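Leucine--tRNA ligase (Agrobacterium radiobacter, PDB 5AH5) probably joins leucine to tRNA(Leu) at the expense of ATP, as a class I aminoacyl-tRNA synthetase. Local coordinates at residues Asp648-Glu653 with Glu746-Ala751; Gly667-Asp672 with Ala683-Val688; Leu756-Asn761 with Leu784-Val789; Lys799-Arg802 with Ile808-Leu811. All coordinates share one frame; numbering follows the deposited sequence.

Contact 1: residues Asp648-Glu653 with Glu746-Ala751; sequences DDCENE and ERLVQA
Cys650 and Leu748 make the one apolar touch between these two loops, and they illustrate how little surface two connecting segments may need to share. The sulfur SG of Cys650 meets a single branch of the leucine, CD2, at 3.9 Å, while the alpha carbons of the two residues stay 9.4 Å apart. Both side chains start out toward the opposite loop, and with SG held beside the backbone N of Cys650 (chi1 -63°) the sulfur comes to face that methyl. Nearer the solvent, opposite charges face each other without closing a salt bridge: OD1 of Asp648 remains 4.4 Å from NH2 of Arg747, approaching the guanidinium obliquely. Any attraction there is probably modest, given that separation and the exposure of both residues.

One shell further out, Arg656 of helix 653-674 packs against both Cys650 and Leu748, and its NH1 gives a weak hydrogen bond to the carbonyl O of Arg747, so a third element bridges the pair. Bonds to flanking residues help to shape segment 648-653. Asp649 OD2 takes the N-H of Cys646, and Asn652, in the N-cap position, offers OD1 to the backbone N of Asp655. What results is a small loop-to-loop contact beside a capped helix start, at the edge of the helical anticodon-binding domain of a class I synthetase, where the chain turns off toward strand 753-760.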
# COMPACT_ATOMS: atom_id res chain seq x y z
N ASP B 648 -31.41 -28.20 -20.05
CA ASP B 648 -32.27 -29.42 -19.96
C ASP B 648 -32.83 -29.75 -18.58
O ASP B 648 -33.76 -30.54 -18.47
CB ASP B 648 -31.53 -30.68 -20.49
CG ASP B 648 -31.31 -30.67 -22.02
OD1 ASP B 648 -31.70 -29.67 -22.69
OD2 ASP B 648 -30.74 -31.66 -22.55
N ASP B 649 -32.25 -29.20 -17.51
CA ASP B 649 -32.83 -29.35 -16.17
C ASP B 649 -34.13 -28.49 -15.97
O ASP B 649 -34.95 -28.82 -15.13
CB ASP B 649 -31.80 -28.98 -15.09
CG ASP B 649 -30.41 -29.72 -15.22
OD1 ASP B 649 -30.37 -30.92 -15.54
OD2 ASP B 649 -29.37 -29.07 -14.93
N CYS B 650 -34.24 -27.37 -16.67
CA CYS B 650 -35.36 -26.44 -16.54
C CYS B 650 -36.65 -26.93 -17.27
O CYS B 650 -36.76 -26.86 -18.50
CB CYS B 650 -34.96 -25.07 -17.11
SG CYS B 650 -33.59 -24.28 -16.24
N GLU B 651 -37.61 -27.38 -16.47
CA GLU B 651 -38.91 -27.84 -16.95
C GLU B 651 -39.98 -26.77 -17.07
O GLU B 651 -41.09 -27.07 -17.49
CB GLU B 651 -39.38 -29.02 -16.09
CG GLU B 651 -38.85 -30.34 -16.64
CD GLU B 651 -38.50 -31.37 -15.58
OE1 GLU B 651 -38.96 -31.27 -14.43
OE2 GLU B 651 -37.75 -32.30 -15.94
N ASN B 652 -39.66 -25.51 -16.75
CA ASN B 652 -40.65 -24.43 -16.83
C ASN B 652 -40.04 -23.02 -16.69
O ASN B 652 -38.79 -22.85 -16.64
CB ASN B 652 -41.72 -24.64 -15.75
CG ASN B 652 -41.15 -24.54 -14.36
OD1 ASN B 652 -40.53 -23.53 -14.00
ND2 ASN B 652 -41.34 -25.58 -13.58
N GLU B 653 -40.93 -22.04 -16.58
CA GLU B 653 -40.60 -20.61 -16.46
C GLU B 653 -39.94 -20.25 -15.10
O GLU B 653 -39.10 -19.31 -15.03
CB GLU B 653 -41.85 -19.74 -16.67
CG GLU B 653 -42.73 -20.13 -17.88
CD GLU B 653 -43.95 -21.01 -17.54
OE1 GLU B 653 -44.84 -20.51 -16.82
OE2 GLU B 653 -44.02 -22.19 -18.01
N GLU B 746 -24.43 -19.24 -20.89
CA GLU B 746 -25.07 -18.18 -21.71
C GLU B 746 -26.48 -18.54 -22.26
O GLU B 746 -27.23 -17.65 -22.58
CB GLU B 746 -24.16 -17.75 -22.89
CG GLU B 746 -23.17 -16.63 -22.57
CD GLU B 746 -23.82 -15.24 -22.54
OE1 GLU B 746 -24.78 -14.98 -23.32
OE2 GLU B 746 -23.37 -14.38 -21.74
N ARG B 747 -26.81 -19.83 -22.32
CA ARG B 747 -28.19 -20.28 -22.58
C ARG B 747 -29.16 -19.89 -21.44
O ARG B 747 -30.36 -19.79 -21.70
CB ARG B 747 -28.33 -21.83 -22.75
CG ARG B 747 -27.37 -22.56 -23.69
CD ARG B 747 -28.00 -23.16 -24.95
NE ARG B 747 -29.24 -23.91 -24.72
CZ ARG B 747 -29.38 -25.24 -24.68
NH1 ARG B 747 -28.36 -26.08 -24.85
NH2 ARG B 747 -30.59 -25.74 -24.45
N LEU B 748 -28.68 -19.73 -20.20
CA LEU B 748 -29.60 -19.49 -19.07
C LEU B 748 -29.68 -18.07 -18.59
O LEU B 748 -30.48 -17.78 -17.73
CB LEU B 748 -29.29 -20.44 -17.96
CG LEU B 748 -29.49 -21.88 -18.34
CD1 LEU B 748 -28.75 -22.77 -17.37
CD2 LEU B 748 -30.99 -22.23 -18.36
N VAL B 749 -28.93 -17.18 -19.22
CA VAL B 749 -28.79 -15.80 -18.80
C VAL B 749 -30.00 -14.91 -19.08
O VAL B 749 -30.25 -13.96 -18.30
CB VAL B 749 -27.54 -15.15 -19.48
CG1 VAL B 749 -27.48 -13.63 -19.30
CG2 VAL B 749 -26.30 -15.79 -18.90
N GLN B 750 -30.69 -15.12 -20.21
CA GLN B 750 -31.99 -14.43 -20.44
C GLN B 750 -32.99 -15.47 -20.14
O GLN B 750 -32.82 -16.61 -20.54
CB GLN B 750 -32.20 -13.99 -21.87
CG GLN B 750 -31.23 -12.94 -22.38
CD GLN B 750 -31.15 -12.96 -23.90
OE1 GLN B 750 -31.05 -14.03 -24.53
NE2 GLN B 750 -31.20 -11.77 -24.50
N ALA B 751 -34.04 -15.09 -19.43
CA ALA B 751 -35.19 -15.96 -19.26
C ALA B 751 -36.10 -15.68 -20.49
O ALA B 751 -35.66 -15.04 -21.47
CB ALA B 751 -35.91 -15.67 -17.94

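Contact 2: residues Gly667-Asp672 with Ala683-Val688; sequences GKVTAD and AAIMSV. With nucleotides of chain D.
Val669 and Ile685 meet because of the way each side chain leaves its helix. In Val669 the CG1 branch takes the place opposite the backbone N, chi1 170°, which leaves CG2 to reach across; Ile685 holds CG1 beside its own N and swings the end of its chain nearer than its first bond would suggest. CG2 of Val669 then lies 3.9 Å from CG1 of Ile685, the two side chains crossing at about a right angle, and the same methyl also packs on CB of Ala684. The side chain of Lys668 runs extended from a CG turned away from the backbone N, chi1 -168°, so that NZ passes 4.1 Å from CB of Ala684, with the methylene CE alongside.

These residues join consecutive helices, 653-674 and 678-695, into an antiparallel alpha-alpha hairpin within the anticodon-binding domain. Their axes come within 9.9 Å at an angle of 165°, and the small side chain of Ala684 offers the one CB on which both Lys668 and Val669 pack. Ile685 also packs on Phe718 and on Leu711 of helix 701-715.

At the solvent side, a water bridges the helices: it accepts a weak bond from Lys668 NZ at 3.4 Å and lies 3.3 Å from Ser687 OG. The second helix also borders the tRNA. Ala683 CB rests 3.5 Å from O2' of C24 of chain D, and Ser687 OG comes to 3.2 Å from C5' of the same nucleotide.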
# COMPACT_ATOMS: atom_id res chain seq x y z
N GLY B 667 -21.81 -13.99 -12.46
CA GLY B 667 -21.15 -12.88 -13.14
C GLY B 667 -20.80 -11.74 -12.20
O GLY B 667 -19.74 -11.11 -12.31
N LYS B 668 -21.72 -11.46 -11.27
CA LYS B 668 -21.61 -10.33 -10.42
C LYS B 668 -20.56 -10.57 -9.26
O LYS B 668 -19.75 -9.72 -9.02
CB LYS B 668 -22.98 -10.01 -9.88
CG LYS B 668 -23.08 -8.68 -9.19
CD LYS B 668 -24.56 -8.31 -9.11
CE LYS B 668 -24.90 -7.46 -7.90
NZ LYS B 668 -26.31 -7.72 -7.47
N VAL B 669 -20.59 -11.76 -8.67
CA VAL B 669 -19.67 -12.19 -7.67
C VAL B 669 -18.27 -12.20 -8.23
O VAL B 669 -17.37 -11.65 -7.61
CB VAL B 669 -20.04 -13.57 -7.13
CG1 VAL B 669 -18.89 -14.11 -6.23
CG2 VAL B 669 -21.29 -13.43 -6.29
N THR B 670 -18.11 -12.78 -9.42
CA THR B 670 -16.83 -12.81 -10.14
C THR B 670 -16.24 -11.41 -10.34
O THR B 670 -15.09 -11.08 -9.89
CB THR B 670 -16.95 -13.60 -11.52
OG1 THR B 670 -17.50 -14.91 -11.30
CG2 THR B 670 -15.61 -13.75 -12.16
N ALA B 671 -17.02 -10.54 -10.97
CA ALA B 671 -16.57 -9.17 -11.27
C ALA B 671 -16.33 -8.36 -9.98
O ALA B 671 -15.39 -7.57 -9.91
CB ALA B 671 -17.57 -8.44 -12.18
N ASP B 672 -17.19 -8.55 -8.97
CA ASP B 672 -17.10 -7.74 -7.77
C ASP B 672 -15.88 -8.11 -6.88
O ASP B 672 -15.31 -7.23 -6.32
CB ASP B 672 -18.38 -7.80 -6.97
CG ASP B 672 -19.52 -6.83 -7.57
OD1 ASP B 672 -19.24 -5.86 -8.37
OD2 ASP B 672 -20.66 -7.04 -7.18
N ALA B 683 -23.85 -9.45 -0.96
CA ALA B 683 -25.33 -9.13 -1.14
C ALA B 683 -25.97 -9.96 -2.25
O ALA B 683 -27.07 -10.47 -2.09
CB ALA B 683 -25.52 -7.67 -1.40
N ALA B 684 -25.22 -10.19 -3.31
CA ALA B 684 -25.69 -11.01 -4.42
C ALA B 684 -25.92 -12.41 -4.01
O ALA B 684 -26.88 -13.02 -4.43
CB ALA B 684 -24.71 -10.93 -5.56
N ILE B 685 -25.08 -12.94 -3.13
CA ILE B 685 -25.27 -14.31 -2.64
C ILE B 685 -26.43 -14.42 -1.66
O ILE B 685 -27.14 -15.45 -1.59
CB ILE B 685 -23.95 -14.83 -1.97
CG1 ILE B 685 -22.82 -15.00 -3.02
CG2 ILE B 685 -24.19 -16.12 -1.24
CD1 ILE B 685 -21.39 -14.98 -2.46
N MET B 686 -26.57 -13.44 -0.79
CA MET B 686 -27.79 -13.36 0.04
C MET B 686 -29.11 -13.22 -0.85
O MET B 686 -30.12 -13.83 -0.53
CB MET B 686 -27.73 -12.17 0.99
CG MET B 686 -26.64 -12.27 2.07
SD MET B 686 -26.70 -10.96 3.31
CE MET B 686 -25.65 -9.90 2.46
N SER B 687 -29.05 -12.48 -1.94
CA SER B 687 -30.20 -12.39 -2.90
C SER B 687 -30.54 -13.76 -3.39
O SER B 687 -31.68 -14.14 -3.34
CB SER B 687 -29.91 -11.53 -4.12
OG SER B 687 -30.00 -10.17 -3.80
N VAL B 688 -29.53 -14.52 -3.79
CA VAL B 688 -29.77 -15.90 -4.25
C VAL B 688 -30.35 -16.75 -3.17
O VAL B 688 -31.27 -17.57 -3.42
CB VAL B 688 -28.48 -16.53 -4.83
CG1 VAL B 688 -28.55 -18.03 -4.99
CG2 VAL B 688 -28.13 -15.83 -6.15
P C D 24 -33.13 -6.80 -2.13
OP1 C D 24 -33.61 -8.11 -2.56
OP2 C D 24 -33.91 -5.87 -1.36
O5' C D 24 -31.84 -7.05 -1.19
C5' C D 24 -30.81 -7.98 -1.58
C4' C D 24 -29.62 -7.87 -0.62
O4' C D 24 -28.92 -6.63 -0.83
C3' C D 24 -29.97 -7.82 0.85
O3' C D 24 -30.33 -9.14 1.23
C2' C D 24 -28.71 -7.22 1.43
O2' C D 24 -27.56 -8.06 1.37
C1' C D 24 -28.41 -6.15 0.39
N1 C D 24 -29.02 -4.86 0.70
C2 C D 24 -28.39 -4.08 1.66
O2 C D 24 -27.34 -4.51 2.17
N3 C D 24 -28.92 -2.89 2.00
C4 C D 24 -30.06 -2.47 1.42
N4 C D 24 -30.53 -1.26 1.75
C5 C D 24 -30.75 -3.28 0.47
C6 C D 24 -30.21 -4.45 0.14
O HOH W 1 -28.09 -7.65 -4.58

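Contact 3: residues Leu756-Asn761 with Leu784-Val789; sequences LPVQIN and LALPEV. With nucleotides of chain D.
Val758 packs on Leu786 and Val789, joining the sheet of the small C-terminal alpha/beta domain to its helices; the opposite side of strand 753-760 faces tRNA, a division of labour well displayed by reading the strand residue by residue. Pro757 belongs to the RNA side, its CB 3.3 Å from the ribose O4' of U20 of chain D and its CG near C6 of that base. Val758 points the other way and splits its two methyls: CG2 touches CD1 of Leu786 at 4.3 Å, and CG1, placed opposite the backbone N (chi1 179°), touches CG2 of Val789 at 4.2 Å. Leu786 is the N-cap residue of helix 787-792, so the valine packs where helix 776-785 gives way to the next. Gln759 returns to the RNA with an extended side chain whose OE1 accepts a hydrogen bond from N2 of G19 of chain D at 3.0 Å, N-H...O angle 151°. Ile760 again faces the helices and also touches Ile765 and Val813 of the flanking strands. Asn761, just past the strand, has a left-handed helical backbone conformation (phi 53°), and its OD1 accepts the backbone N-H of Val813.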
# COMPACT_ATOMS: atom_id res chain seq x y z
N LEU B 756 -38.98 -4.26 -19.09
CA LEU B 756 -38.31 -3.15 -19.81
C LEU B 756 -38.88 -1.81 -19.31
O LEU B 756 -40.04 -1.59 -19.48
CB LEU B 756 -38.61 -3.30 -21.31
CG LEU B 756 -37.82 -2.48 -22.33
CD1 LEU B 756 -36.40 -2.99 -22.45
CD2 LEU B 756 -38.50 -2.52 -23.70
N PRO B 757 -38.07 -0.94 -18.69
CA PRO B 757 -38.61 0.39 -18.37
C PRO B 757 -38.84 1.24 -19.63
O PRO B 757 -38.07 1.13 -20.62
CB PRO B 757 -37.53 1.03 -17.49
CG PRO B 757 -36.25 0.29 -17.84
CD PRO B 757 -36.71 -1.12 -18.15
N VAL B 758 -39.87 2.07 -19.57
CA VAL B 758 -40.24 2.97 -20.63
C VAL B 758 -40.11 4.38 -20.14
O VAL B 758 -40.70 4.74 -19.12
CB VAL B 758 -41.69 2.70 -20.99
CG1 VAL B 758 -42.15 3.63 -22.10
CG2 VAL B 758 -41.84 1.22 -21.36
N GLN B 759 -39.31 5.16 -20.83
CA GLN B 759 -39.22 6.60 -20.64
C GLN B 759 -39.96 7.37 -21.75
O GLN B 759 -40.05 6.91 -22.85
CB GLN B 759 -37.79 7.04 -20.65
CG GLN B 759 -36.99 6.57 -19.43
CD GLN B 759 -35.49 6.78 -19.57
OE1 GLN B 759 -34.95 6.82 -20.67
NE2 GLN B 759 -34.80 6.86 -18.44
N ILE B 760 -40.44 8.56 -21.43
CA ILE B 760 -40.83 9.56 -22.39
C ILE B 760 -40.02 10.78 -22.09
O ILE B 760 -40.02 11.34 -20.96
CB ILE B 760 -42.32 9.90 -22.35
CG1 ILE B 760 -43.14 8.72 -22.79
CG2 ILE B 760 -42.61 11.05 -23.28
CD1 ILE B 760 -44.64 8.84 -22.54
N ASN B 761 -39.27 11.18 -23.11
CA ASN B 761 -38.35 12.29 -23.02
C ASN B 761 -37.40 12.16 -21.87
O ASN B 761 -37.08 13.13 -21.22
CB ASN B 761 -39.12 13.61 -22.97
CG ASN B 761 -39.63 14.01 -24.32
OD1 ASN B 761 -39.31 13.37 -25.37
ND2 ASN B 761 -40.46 15.02 -24.33
N LEU B 784 -46.34 1.68 -27.56
CA LEU B 784 -47.27 2.75 -27.97
C LEU B 784 -48.67 2.41 -27.58
O LEU B 784 -49.45 3.29 -27.37
CB LEU B 784 -47.19 3.10 -29.46
CG LEU B 784 -45.82 3.64 -29.87
CD1 LEU B 784 -45.73 3.77 -31.39
CD2 LEU B 784 -45.55 4.93 -29.16
N ALA B 785 -48.94 1.13 -27.43
CA ALA B 785 -50.20 0.64 -26.94
C ALA B 785 -50.43 0.72 -25.45
O ALA B 785 -51.55 0.68 -25.04
CB ALA B 785 -50.40 -0.80 -27.40
N LEU B 786 -49.41 0.88 -24.61
CA LEU B 786 -49.65 1.02 -23.19
C LEU B 786 -50.55 2.22 -22.87
O LEU B 786 -50.39 3.28 -23.47
CB LEU B 786 -48.35 1.19 -22.43
CG LEU B 786 -47.31 0.08 -22.64
CD1 LEU B 786 -46.00 0.51 -22.00
CD2 LEU B 786 -47.84 -1.22 -22.04
N PRO B 787 -51.48 2.06 -21.92
CA PRO B 787 -52.39 3.18 -21.71
C PRO B 787 -51.76 4.49 -21.34
O PRO B 787 -52.23 5.56 -21.77
CB PRO B 787 -53.25 2.70 -20.53
CG PRO B 787 -53.34 1.23 -20.73
CD PRO B 787 -52.01 0.81 -21.34
N GLU B 788 -50.75 4.41 -20.49
CA GLU B 788 -50.04 5.55 -20.01
C GLU B 788 -49.33 6.26 -21.13
O GLU B 788 -49.27 7.48 -21.16
CB GLU B 788 -48.97 5.11 -18.99
CG GLU B 788 -49.49 4.76 -17.62
CD GLU B 788 -49.87 3.28 -17.50
OE1 GLU B 788 -49.82 2.50 -18.51
OE2 GLU B 788 -50.25 2.93 -16.37
N VAL B 789 -48.82 5.49 -22.07
CA VAL B 789 -48.13 6.02 -23.25
C VAL B 789 -49.12 6.60 -24.28
O VAL B 789 -48.93 7.69 -24.74
CB VAL B 789 -47.24 4.92 -23.88
CG1 VAL B 789 -46.55 5.43 -25.15
CG2 VAL B 789 -46.18 4.46 -22.83
P U D 20 -31.94 2.33 -14.97
OP1 U D 20 -31.64 3.55 -14.18
OP2 U D 20 -31.45 1.03 -14.57
O5' U D 20 -33.51 2.17 -15.17
C5' U D 20 -34.31 3.31 -15.50
C4' U D 20 -35.44 3.41 -14.51
O4' U D 20 -36.26 2.22 -14.64
C3' U D 20 -35.02 3.50 -13.05
O3' U D 20 -35.89 4.39 -12.34
C2' U D 20 -35.20 2.06 -12.56
O2' U D 20 -35.43 1.94 -11.18
C1' U D 20 -36.42 1.61 -13.37
N1 U D 20 -36.50 0.16 -13.57
C2 U D 20 -37.56 -0.52 -13.01
O2 U D 20 -38.45 0.04 -12.41
N3 U D 20 -37.55 -1.87 -13.22
C4 U D 20 -36.61 -2.61 -13.90
O4 U D 20 -36.75 -3.83 -14.02
C5 U D 20 -35.54 -1.84 -14.46
C6 U D 20 -35.51 -0.52 -14.26
P G D 19 -25.96 3.97 -16.07
OP1 G D 19 -26.12 4.15 -14.63
OP2 G D 19 -25.33 2.82 -16.69
O5' G D 19 -27.44 4.00 -16.69
C5' G D 19 -28.49 4.84 -16.11
C4' G D 19 -29.83 4.48 -16.71
O4' G D 19 -29.82 4.85 -18.11
C3' G D 19 -30.14 2.98 -16.68
O3' G D 19 -31.47 2.64 -16.44
C2' G D 19 -29.80 2.52 -18.08
O2' G D 19 -30.37 1.32 -18.54
C1' G D 19 -30.24 3.73 -18.88
N9 G D 19 -29.65 3.86 -20.21
C8 G D 19 -28.52 3.26 -20.70
N7 G D 19 -28.24 3.63 -21.93
C5 G D 19 -29.24 4.54 -22.25
C6 G D 19 -29.45 5.29 -23.44
O6 G D 19 -28.77 5.32 -24.47
N1 G D 19 -30.58 6.09 -23.34
C2 G D 19 -31.40 6.18 -22.24
N2 G D 19 -32.44 7.03 -22.33
N3 G D 19 -31.21 5.48 -21.13
C4 G D 19 -30.11 4.70 -21.20

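Contact 4: residues Lys799-Arg802 with Ile808-Leu811; sequences KNYR and IINL. With nucleotides of chain D.
The C-terminal beta hairpin, strands 798-804 and 808-813, is held here by Arg802 and Asn810, a hydrogen-bonded antiparallel pair. Arg802 N donates to Asn810 O and Asn810 N returns the bond to Arg802 O, each at 2.9 Å. Next along comes the non-hydrogen-bonded pair Tyr801 and Leu811, where CA of Tyr801 comes 3.2 Å from Asn810 O in a CA-H...O contact.

The two faces serve different partners. On the Tyr801 face, CB of Tyr801 meets CD2 of Leu811 at 4.0 Å, and Ile809 CD1 comes obliquely to the ring at CD1, 4.2 Å away. On the other face, Asn810 sends its amide to the RNA: ND2 donates to O2 of C64 of chain D at 2.8 Å and also to its O2' at 2.9 Å, while OD1 accepts from Gly762 N, a combination that fixes which way the amide is turned. Arg802, bent at its second torsion (chi2 78°), lays its chain against the bases, CG 3.3 Å from N3 of C64 of chain D, with N4 of that cytidine and O6 of G19 of chain D over one guanidinium face. This is consistent with the role of this domain in holding the tRNA elbow in bacterial relatives.

A classic bulge at Lys799 and Asn800, opposite Val812, breaks the regular pairing. Strand 798-804 is the outermost of the sheet within the chain, 808-813 runs parallel to 753-760, and helix 776-785 covers Tyr801, whose OH bonds Glu776, as well as Ile809 and Leu811.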
# COMPACT_ATOMS: atom_id res chain seq x y z
N LYS B 799 -41.24 11.57 -32.20
CA LYS B 799 -40.16 12.06 -33.07
C LYS B 799 -39.06 11.01 -33.28
O LYS B 799 -38.40 10.94 -34.35
CB LYS B 799 -39.46 13.25 -32.43
CG LYS B 799 -40.30 14.50 -32.14
CD LYS B 799 -41.05 15.00 -33.36
CE LYS B 799 -41.49 16.43 -33.12
NZ LYS B 799 -42.43 16.87 -34.16
N ASN B 800 -38.81 10.26 -32.22
CA ASN B 800 -37.74 9.33 -32.22
C ASN B 800 -37.91 8.36 -31.06
O ASN B 800 -38.75 8.55 -30.20
CB ASN B 800 -36.41 10.08 -32.15
CG ASN B 800 -35.26 9.28 -32.67
OD1 ASN B 800 -35.38 8.20 -33.28
ND2 ASN B 800 -34.09 9.76 -32.35
N TYR B 801 -37.10 7.32 -31.06
CA TYR B 801 -36.94 6.55 -29.87
C TYR B 801 -35.52 6.01 -29.78
O TYR B 801 -34.85 5.82 -30.79
CB TYR B 801 -37.98 5.45 -29.83
CG TYR B 801 -37.80 4.40 -30.86
CD1 TYR B 801 -36.91 3.37 -30.67
CD2 TYR B 801 -38.51 4.42 -32.05
CE1 TYR B 801 -36.70 2.41 -31.62
CE2 TYR B 801 -38.31 3.45 -33.00
CZ TYR B 801 -37.40 2.45 -32.77
OH TYR B 801 -37.20 1.46 -33.70
N ARG B 802 -35.08 5.81 -28.55
CA ARG B 802 -33.82 5.16 -28.24
C ARG B 802 -34.13 3.83 -27.55
O ARG B 802 -34.66 3.82 -26.45
CB ARG B 802 -33.08 6.06 -27.27
CG ARG B 802 -31.77 5.43 -26.78
CD ARG B 802 -30.71 5.56 -27.84
NE ARG B 802 -29.70 4.52 -27.78
CZ ARG B 802 -28.55 4.60 -28.45
NH1 ARG B 802 -28.26 5.69 -29.19
NH2 ARG B 802 -27.67 3.60 -28.34
N ILE B 808 -33.63 -0.59 -21.97
CA ILE B 808 -34.54 0.53 -21.86
C ILE B 808 -35.15 0.96 -23.20
O ILE B 808 -34.54 0.76 -24.24
CB ILE B 808 -33.83 1.67 -21.18
CG1 ILE B 808 -34.85 2.64 -20.61
CG2 ILE B 808 -32.84 2.35 -22.14
CD1 ILE B 808 -34.38 3.42 -19.42
N ILE B 809 -36.34 1.55 -23.16
CA ILE B 809 -36.84 2.33 -24.34
C ILE B 809 -37.28 3.71 -23.91
O ILE B 809 -38.10 3.86 -23.00
CB ILE B 809 -37.94 1.59 -25.16
CG1 ILE B 809 -38.27 2.39 -26.42
CG2 ILE B 809 -39.18 1.29 -24.32
CD1 ILE B 809 -38.96 1.59 -27.46
N ASN B 810 -36.65 4.73 -24.51
CA ASN B 810 -37.03 6.10 -24.32
C ASN B 810 -37.71 6.65 -25.60
O ASN B 810 -37.11 6.66 -26.67
CB ASN B 810 -35.83 6.95 -24.00
CG ASN B 810 -36.17 8.35 -23.69
OD1 ASN B 810 -37.23 8.65 -23.15
ND2 ASN B 810 -35.27 9.26 -24.07
N LEU B 811 -38.96 7.05 -25.47
CA LEU B 811 -39.72 7.69 -26.57
C LEU B 811 -39.49 9.20 -26.58
O LEU B 811 -39.66 9.86 -25.55
CB LEU B 811 -41.18 7.40 -26.39
CG LEU B 811 -41.58 5.95 -26.23
CD1 LEU B 811 -43.07 5.82 -25.90
CD2 LEU B 811 -41.20 5.16 -27.45
P C D 64 -29.30 14.48 -28.11
OP1 C D 64 -29.26 13.83 -29.43
OP2 C D 64 -29.51 15.93 -27.93
O5' C D 64 -30.48 13.77 -27.32
C5' C D 64 -31.83 14.19 -27.47
C4' C D 64 -32.71 13.27 -26.67
O4' C D 64 -32.66 11.91 -27.19
C3' C D 64 -32.32 13.11 -25.22
O3' C D 64 -32.80 14.21 -24.44
C2' C D 64 -33.01 11.80 -24.86
O2' C D 64 -34.39 12.01 -24.66
C1' C D 64 -32.80 10.98 -26.12
N1 C D 64 -31.60 10.12 -26.07
C2 C D 64 -31.64 8.92 -25.34
O2 C D 64 -32.67 8.63 -24.72
N3 C D 64 -30.53 8.14 -25.28
C4 C D 64 -29.43 8.49 -25.96
N4 C D 64 -28.38 7.67 -25.90
C5 C D 64 -29.37 9.69 -26.73
C6 C D 64 -30.46 10.48 -26.73
P G D 19 -25.96 3.97 -16.07
OP1 G D 19 -26.12 4.15 -14.63
OP2 G D 19 -25.33 2.82 -16.69
O5' G D 19 -27.44 4.00 -16.69
C5' G D 19 -28.49 4.84 -16.11
C4' G D 19 -29.83 4.48 -16.71
O4' G D 19 -29.82 4.85 -18.11
C3' G D 19 -30.14 2.98 -16.68
O3' G D 19 -31.47 2.64 -16.44
C2' G D 19 -29.80 2.52 -18.08
O2' G D 19 -30.37 1.32 -18.54
C1' G D 19 -30.24 3.73 -18.88
N9 G D 19 -29.65 3.86 -20.21
C8 G D 19 -28.52 3.26 -20.70
N7 G D 19 -28.24 3.63 -21.93
C5 G D 19 -29.24 4.54 -22.25
C6 G D 19 -29.45 5.29 -23.44
O6 G D 19 -28.77 5.32 -24.47
N1 G D 19 -30.58 6.09 -23.34
C2 G D 19 -31.40 6.18 -22.24
N2 G D 19 -32.44 7.03 -22.33
N3 G D 19 -31.21 5.48 -21.13
C4 G D 19 -30.11 4.70 -21.20

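Followed from the N terminus, the chain first enters contact 1 at 648-653, runs through the helical anticodon-binding domain, and returns at 746-751 to close a largely helical loop of 92 residues. Contact 2 is nested within that loop, pairing two successive helices across a short connection. After contact 1 closes, the C-terminal domain follows in series. Contact 3 closes a loop containing strand 763-771 and most of helix 776-785, and contact 4 then closes the final hairpin. These last two lie about 9 Å apart between centres and touch directly, Gln759 N probably bonding Ile809 O at 2.8 Å, which places both contacts on adjacent strands of the same sheet, 753-760 and 808-813.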